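Local structure of conserved protein (Methanothermobacter thermautotrophicus, 2WNY) at residues 69-80 with 133-140. The protein is of unknown function but probably binds RNA, perhaps in connection with the archaeal exosome. The protein carries 1 engineered substitution. Residues are numbered along the deposited sequence; the frame is centred on the assembly and turned at random.
Sequences MEKFTEVFRGRM and VENIRKIL
Val133 begins the contact by setting CG1 against Met80 CE, 3.8 Å away, an apolar meeting that Phe87 also borders. One turn on, the beta-branch of Ile136 puts CG2 between the edge of the Phe72 ring, near its plane (CE2 4.0 Å), and Met80 SD. Arg137 contributes its aliphatic stem: CG lies 3.7 Å from Met80 CG, while its guanidinium turns back along its own helix and grips Glu134 side-on through NE and NH2. Met80 suits this place because its chain is unbranched: chi1 (-177°) carries CG out to Arg137, and the bend at chi2 (61°) turns SD and CE along the helix to Val133; an alanine here would probably open a gap between Ile136, Val133 and Leu140 CD1. Ile139 CG2 packs on Thr73 OG1, whose hydroxyl donates to Met69 O (2.7 Å). Leu140's forked end lets CD1 and CD2 both lie against Phe76 CB (CD1 3.8 Å) while CD2 also reaches Phe72 CE2 (3.8 Å). Its carbonyl O accepts from Gly78 N (3.2 Å), in a type II turn where glycine readily takes positive phi. Chemically, apolar packing joins 133-140 to helix 62-76, segments 69-76 and 133-139 crossing at 77°, and to Met80 beyond the turn; one backbone hydrogen bond ties Leu140's carbonyl to that turn.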
ATOM      1  N   MET A  69      -9.182  -0.275   4.878  1.00 27.39           N
ATOM      2  CA  MET A  69      -9.100  -1.229   5.987  1.00 30.03           C
ATOM      3  C   MET A  69     -10.139  -2.348   5.837  1.00 32.56           C
ATOM      4  O   MET A  69      -9.865  -3.507   6.164  1.00 34.33           O
ATOM      5  CB  MET A  69      -9.243  -0.543   7.344  1.00 31.78           C
ATOM      6  CG  MET A  69      -7.976   0.204   7.823  1.00 30.57           C
ATOM      7  SD  MET A  69      -6.442  -0.778   7.743  1.00 36.01           S
ATOM      8  CE  MET A  69      -6.897  -2.058   8.961  1.00 35.21           C
ATOM      9  N   GLU A  70     -11.312  -1.999   5.320  1.00 33.24           N
ATOM     10  CA  GLU A  70     -12.346  -2.990   5.021  1.00 37.25           C
ATOM     11  C   GLU A  70     -11.803  -4.054   4.044  1.00 36.24           C
ATOM     12  O   GLU A  70     -11.912  -5.247   4.291  1.00 35.40           O
ATOM     13  CB  GLU A  70     -13.548  -2.309   4.378  1.00 37.91           C
ATOM     14  CG  GLU A  70     -14.550  -1.708   5.322  1.00 49.64           C
ATOM     15  CD  GLU A  70     -15.926  -1.632   4.672  1.00 70.03           C
ATOM     16  OE1 GLU A  70     -16.009  -1.211   3.491  1.00 70.79           O
ATOM     17  OE2 GLU A  70     -16.920  -2.009   5.332  1.00 79.93           O
ATOM     18  N   LYS A  71     -11.202  -3.610   2.941  1.00 33.02           N
ATOM     19  CA  LYS A  71     -10.678  -4.534   1.937  1.00 33.49           C
ATOM     20  C   LYS A  71      -9.419  -5.245   2.454  1.00 32.65           C
ATOM     21  O   LYS A  71      -9.247  -6.456   2.265  1.00 32.74           O
ATOM     22  CB  LYS A  71     -10.381  -3.779   0.639  1.00 33.05           C
ATOM     23  CG  LYS A  71      -9.631  -4.572  -0.429  1.00 37.45           C
ATOM     24  CD  LYS A  71     -10.507  -5.603  -1.105  1.00 39.21           C
ATOM     25  CE  LYS A  71      -9.856  -6.094  -2.391  1.00 42.67           C
ATOM     26  NZ  LYS A  71     -10.887  -6.682  -3.280  1.00 51.57           N
ATOM     27  N   PHE A  72      -8.554  -4.488   3.121  1.00 31.52           N
ATOM     28  CA  PHE A  72      -7.345  -5.049   3.730  1.00 32.59           C
ATOM     29  C   PHE A  72      -7.702  -6.197   4.677  1.00 33.26           C
ATOM     30  O   PHE A  72      -7.074  -7.274   4.646  1.00 31.91           O
ATOM     31  CB  PHE A  72      -6.570  -3.933   4.452  1.00 31.57           C
ATOM     32  CG  PHE A  72      -5.376  -4.410   5.244  1.00 33.27           C
ATOM     33  CD1 PHE A  72      -4.105  -4.395   4.687  1.00 31.34           C
ATOM     34  CD2 PHE A  72      -5.522  -4.836   6.561  1.00 38.81           C
ATOM     35  CE1 PHE A  72      -2.990  -4.823   5.422  1.00 31.17           C
ATOM     36  CE2 PHE A  72      -4.416  -5.268   7.300  1.00 42.19           C
ATOM     37  CZ  PHE A  72      -3.153  -5.252   6.730  1.00 37.75           C
ATOM     38  N   THR A  73      -8.722  -5.972   5.507  1.00 35.75           N
ATOM     39  CA  THR A  73      -9.219  -7.010   6.434  1.00 37.90           C
ATOM     40  C   THR A  73      -9.741  -8.268   5.719  1.00 42.23           C
ATOM     41  O   THR A  73      -9.450  -9.385   6.155  1.00 44.83           O
ATOM     42  CB  THR A  73     -10.288  -6.448   7.415  1.00 36.34           C
ATOM     43  OG1 THR A  73      -9.742  -5.320   8.102  1.00 33.83           O
ATOM     44  CG2 THR A  73     -10.708  -7.492   8.450  1.00 42.27           C
ATOM     45  N   GLU A  74     -10.508  -8.096   4.641  1.00 44.13           N
ATOM     46  CA  GLU A  74     -11.024  -9.256   3.886  1.00 48.42           C
ATOM     47  C   GLU A  74      -9.857 -10.045   3.280  1.00 46.62           C
ATOM     48  O   GLU A  74      -9.798 -11.272   3.373  1.00 48.08           O
ATOM     49  CB  GLU A  74     -11.968  -8.826   2.756  1.00 50.15           C
ATOM     50  CG  GLU A  74     -13.161  -7.993   3.180  1.00 57.46           C
ATOM     51  CD  GLU A  74     -13.820  -7.260   2.012  1.00 71.48           C
ATOM     52  OE1 GLU A  74     -13.271  -7.265   0.882  1.00 64.37           O
ATOM     53  OE2 GLU A  74     -14.901  -6.670   2.234  1.00 80.48           O
ATOM     54  N   VAL A  75      -8.924  -9.318   2.677  1.00 41.67           N
ATOM     55  CA  VAL A  75      -7.772  -9.924   2.009  1.00 41.21           C
ATOM     56  C   VAL A  75      -6.897 -10.704   3.007  1.00 42.00           C
ATOM     57  O   VAL A  75      -6.565 -11.858   2.765  1.00 42.72           O
ATOM     58  CB  VAL A  75      -6.939  -8.849   1.235  1.00 37.64           C
ATOM     59  CG1 VAL A  75      -5.614  -9.418   0.717  1.00 35.57           C
ATOM     60  CG2 VAL A  75      -7.758  -8.270   0.072  1.00 38.17           C
ATOM     61  N   PHE A  76      -6.570 -10.083   4.140  1.00 40.24           N
ATOM     62  CA  PHE A  76      -5.517 -10.593   5.022  1.00 41.95           C
ATOM     63  C   PHE A  76      -5.962 -11.295   6.315  1.00 47.58           C
ATOM     64  O   PHE A  76      -5.115 -11.709   7.126  1.00 50.83           O
ATOM     65  CB  PHE A  76      -4.481  -9.485   5.281  1.00 38.45           C
ATOM     66  CG  PHE A  76      -3.706  -9.116   4.058  1.00 38.64           C
ATOM     67  CD1 PHE A  76      -2.925 -10.078   3.410  1.00 43.92           C
ATOM     68  CD2 PHE A  76      -3.769  -7.823   3.526  1.00 33.84           C
ATOM     69  CE1 PHE A  76      -2.208  -9.769   2.266  1.00 35.41           C
ATOM     70  CE2 PHE A  76      -3.045  -7.478   2.368  1.00 36.27           C
ATOM     71  CZ  PHE A  76      -2.263  -8.451   1.733  1.00 45.31           C
ATOM     72  N   ARG A  77      -7.280 -11.439   6.494  1.00 48.49           N
ATOM     73  CA  ARG A  77      -7.869 -12.259   7.563  1.00 52.69           C
ATOM     74  C   ARG A  77      -7.154 -13.609   7.553  1.00 55.04           C
ATOM     75  O   ARG A  77      -7.073 -14.250   6.500  1.00 55.33           O
ATOM     76  CB  ARG A  77      -9.378 -12.435   7.297  1.00 55.97           C
ATOM     77  CG  ARG A  77     -10.160 -13.437   8.185  1.00 64.10           C
ATOM     78  CD  ARG A  77     -10.499 -12.892   9.569  1.00 77.06           C
ATOM     79  NE  ARG A  77     -11.208 -11.611   9.524  1.00 83.85           N
ATOM     80  CZ  ARG A  77     -11.495 -10.864  10.592  1.00 86.98           C
ATOM     81  NH1 ARG A  77     -11.146 -11.261  11.816  1.00 91.15           N
ATOM     82  NH2 ARG A  77     -12.139  -9.713  10.437  1.00 77.59           N
ATOM     83  N   GLY A  78      -6.592 -13.997   8.702  1.00 55.79           N
ATOM     84  CA  GLY A  78      -5.870 -15.265   8.859  1.00 59.87           C
ATOM     85  C   GLY A  78      -4.569 -15.389   8.083  1.00 57.79           C
ATOM     86  O   GLY A  78      -4.037 -16.482   7.925  1.00 61.34           O
ATOM     87  N   ARG A  79      -4.050 -14.268   7.596  1.00 52.65           N
ATOM     88  CA  ARG A  79      -2.817 -14.283   6.834  1.00 51.61           C
ATOM     89  C   ARG A  79      -1.776 -13.394   7.509  1.00 50.78           C
ATOM     90  O   ARG A  79      -0.938 -12.762   6.842  1.00 47.28           O
ATOM     91  CB  ARG A  79      -3.093 -13.828   5.392  1.00 47.87           C
ATOM     92  CG  ARG A  79      -3.838 -14.854   4.558  1.00 52.79           C
ATOM     93  CD  ARG A  79      -4.236 -14.307   3.212  1.00 51.47           C
ATOM     94  NE  ARG A  79      -3.068 -14.030   2.373  1.00 53.08           N
ATOM     95  CZ  ARG A  79      -3.120 -13.532   1.140  1.00 57.36           C
ATOM     96  NH1 ARG A  79      -4.285 -13.235   0.581  1.00 55.63           N
ATOM     97  NH2 ARG A  79      -2.002 -13.330   0.461  1.00 52.99           N
ATOM     98  N   MET A  80      -1.821 -13.340   8.837  1.00 53.28           N
ATOM     99  CA  MET A  80      -0.968 -12.399   9.568  1.00 54.99           C
ATOM    100  C   MET A  80       0.508 -12.766   9.412  1.00 57.20           C
ATOM    101  O   MET A  80       1.361 -11.886   9.290  1.00 57.16           O
ATOM    102  CB  MET A  80      -1.377 -12.301  11.045  1.00 57.03           C
ATOM    103  CG  MET A  80      -0.575 -11.289  11.864  1.00 57.75           C
ATOM    104  SD  MET A  80      -0.686  -9.569  11.300  1.00 53.60           S
ATOM    105  CE  MET A  80       0.624  -8.833  12.275  1.00 50.80           C
ATOM    106  N   VAL A 133       2.169  -4.598  15.257  1.00 44.32           N
ATOM    107  CA  VAL A 133       1.920  -6.008  14.946  1.00 45.66           C
ATOM    108  C   VAL A 133       0.691  -6.532  15.705  1.00 46.59           C
ATOM    109  O   VAL A 133      -0.235  -7.088  15.102  1.00 44.83           O
ATOM    110  CB  VAL A 133       3.176  -6.877  15.276  1.00 49.72           C
ATOM    111  CG1 VAL A 133       2.832  -8.361  15.328  1.00 48.66           C
ATOM    112  CG2 VAL A 133       4.283  -6.613  14.258  1.00 48.87           C
ATOM    113  N   GLU A 134       0.688  -6.349  17.023  1.00 48.56           N
ATOM    114  CA  GLU A 134      -0.427  -6.815  17.855  1.00 50.90           C
ATOM    115  C   GLU A 134      -1.760  -6.231  17.382  1.00 47.75           C
ATOM    116  O   GLU A 134      -2.755  -6.954  17.272  1.00 45.65           O
ATOM    117  CB  GLU A 134      -0.195  -6.506  19.342  1.00 52.43           C
ATOM    118  CG  GLU A 134      -1.378  -6.868  20.263  1.00 59.14           C
ATOM    119  CD  GLU A 134      -1.788  -8.345  20.196  1.00 75.49           C
ATOM    120  OE1 GLU A 134      -1.004  -9.184  19.695  1.00 78.22           O
ATOM    121  OE2 GLU A 134      -2.905  -8.669  20.656  1.00 81.08           O
ATOM    122  N   ASN A 135      -1.756  -4.932  17.078  1.00 45.84           N
ATOM    123  CA  ASN A 135      -2.965  -4.223  16.654  1.00 44.22           C
ATOM    124  C   ASN A 135      -3.542  -4.746  15.348  1.00 42.30           C
ATOM    125  O   ASN A 135      -4.756  -4.911  15.218  1.00 43.30           O
ATOM    126  CB  ASN A 135      -2.697  -2.720  16.552  1.00 41.55           C
ATOM    127  CG  ASN A 135      -2.603  -2.060  17.902  1.00 45.40           C
ATOM    128  OD1 ASN A 135      -2.901  -2.668  18.931  1.00 39.45           O
ATOM    129  ND2 ASN A 135      -2.180  -0.807  17.910  1.00 38.74           N
ATOM    130  N   ILE A 136      -2.666  -5.019  14.386  1.00 40.48           N
ATOM    131  CA  ILE A 136      -3.099  -5.545  13.098  1.00 40.43           C
ATOM    132  C   ILE A 136      -3.553  -7.007  13.223  1.00 42.10           C
ATOM    133  O   ILE A 136      -4.568  -7.405  12.628  1.00 40.51           O
ATOM    134  CB  ILE A 136      -1.995  -5.374  12.004  1.00 37.87           C
ATOM    135  CG1 ILE A 136      -1.669  -3.882  11.762  1.00 40.61           C
ATOM    136  CG2 ILE A 136      -2.386  -6.102  10.696  1.00 38.94           C
ATOM    137  CD1 ILE A 136      -2.813  -3.026  11.159  1.00 37.44           C
ATOM    138  N   ARG A 137      -2.823  -7.798  14.017  1.00 46.35           N
ATOM    139  CA  ARG A 137      -3.171  -9.203  14.217  1.00 49.46           C
ATOM    140  C   ARG A 137      -4.584  -9.332  14.807  1.00 52.29           C
ATOM    141  O   ARG A 137      -5.381 -10.186  14.381  1.00 52.92           O
ATOM    142  CB  ARG A 137      -2.139  -9.889  15.118  1.00 54.08           C
ATOM    143  CG  ARG A 137      -2.273 -11.425  15.185  1.00 59.91           C
ATOM    144  CD  ARG A 137      -1.657 -11.974  16.458  1.00 67.83           C
ATOM    145  NE  ARG A 137      -2.243 -11.329  17.638  1.00 78.98           N
ATOM    146  CZ  ARG A 137      -3.414 -11.653  18.195  1.00 82.07           C
ATOM    147  NH1 ARG A 137      -4.161 -12.638  17.702  1.00 81.73           N
ATOM    148  NH2 ARG A 137      -3.840 -10.984  19.256  1.00 80.53           N
ATOM    149  N   LYS A 138      -4.879  -8.474  15.784  1.00 52.30           N
ATOM    150  CA  LYS A 138      -6.211  -8.386  16.386  1.00 53.58           C
ATOM    151  C   LYS A 138      -7.270  -8.078  15.320  1.00 52.69           C
ATOM    152  O   LYS A 138      -8.361  -8.660  15.323  1.00 53.89           O
ATOM    153  CB  LYS A 138      -6.228  -7.315  17.484  1.00 52.84           C
ATOM    154  CG  LYS A 138      -7.530  -7.226  18.282  1.00 58.18           C
ATOM    155  CD  LYS A 138      -7.793  -8.508  19.078  1.00 66.25           C
ATOM    156  CE  LYS A 138      -9.152  -8.469  19.757  1.00 72.77           C
ATOM    157  NZ  LYS A 138      -9.476  -9.771  20.401  1.00 82.33           N
ATOM    158  N   ILE A 139      -6.937  -7.160  14.410  1.00 48.87           N
ATOM    159  CA  ILE A 139      -7.859  -6.773  13.341  1.00 48.37           C
ATOM    160  C   ILE A 139      -8.053  -7.921  12.344  1.00 48.90           C
ATOM    161  O   ILE A 139      -9.175  -8.150  11.878  1.00 52.28           O
ATOM    162  CB  ILE A 139      -7.412  -5.453  12.641  1.00 42.50           C
ATOM    163  CG1 ILE A 139      -7.587  -4.264  13.606  1.00 43.97           C
ATOM    164  CG2 ILE A 139      -8.196  -5.222  11.347  1.00 43.16           C
ATOM    165  CD1 ILE A 139      -6.801  -2.968  13.203  1.00 48.25           C
ATOM    166  N   LEU A 140      -6.975  -8.654  12.064  1.00 48.03           N
ATOM    167  CA  LEU A 140      -7.004  -9.778  11.130  1.00 50.12           C
ATOM    168  C   LEU A 140      -7.484 -11.094  11.749  1.00 54.57           C
ATOM    169  O   LEU A 140      -7.585 -12.110  11.046  1.00 56.15           O
ATOM    170  CB  LEU A 140      -5.628  -9.977  10.490  1.00 49.71           C
ATOM    171  CG  LEU A 140      -5.145  -8.817   9.620  1.00 45.14           C
ATOM    172  CD1 LEU A 140      -3.790  -9.144   8.978  1.00 47.92           C
ATOM    173  CD2 LEU A 140      -6.192  -8.414   8.563  1.00 41.98           C
TER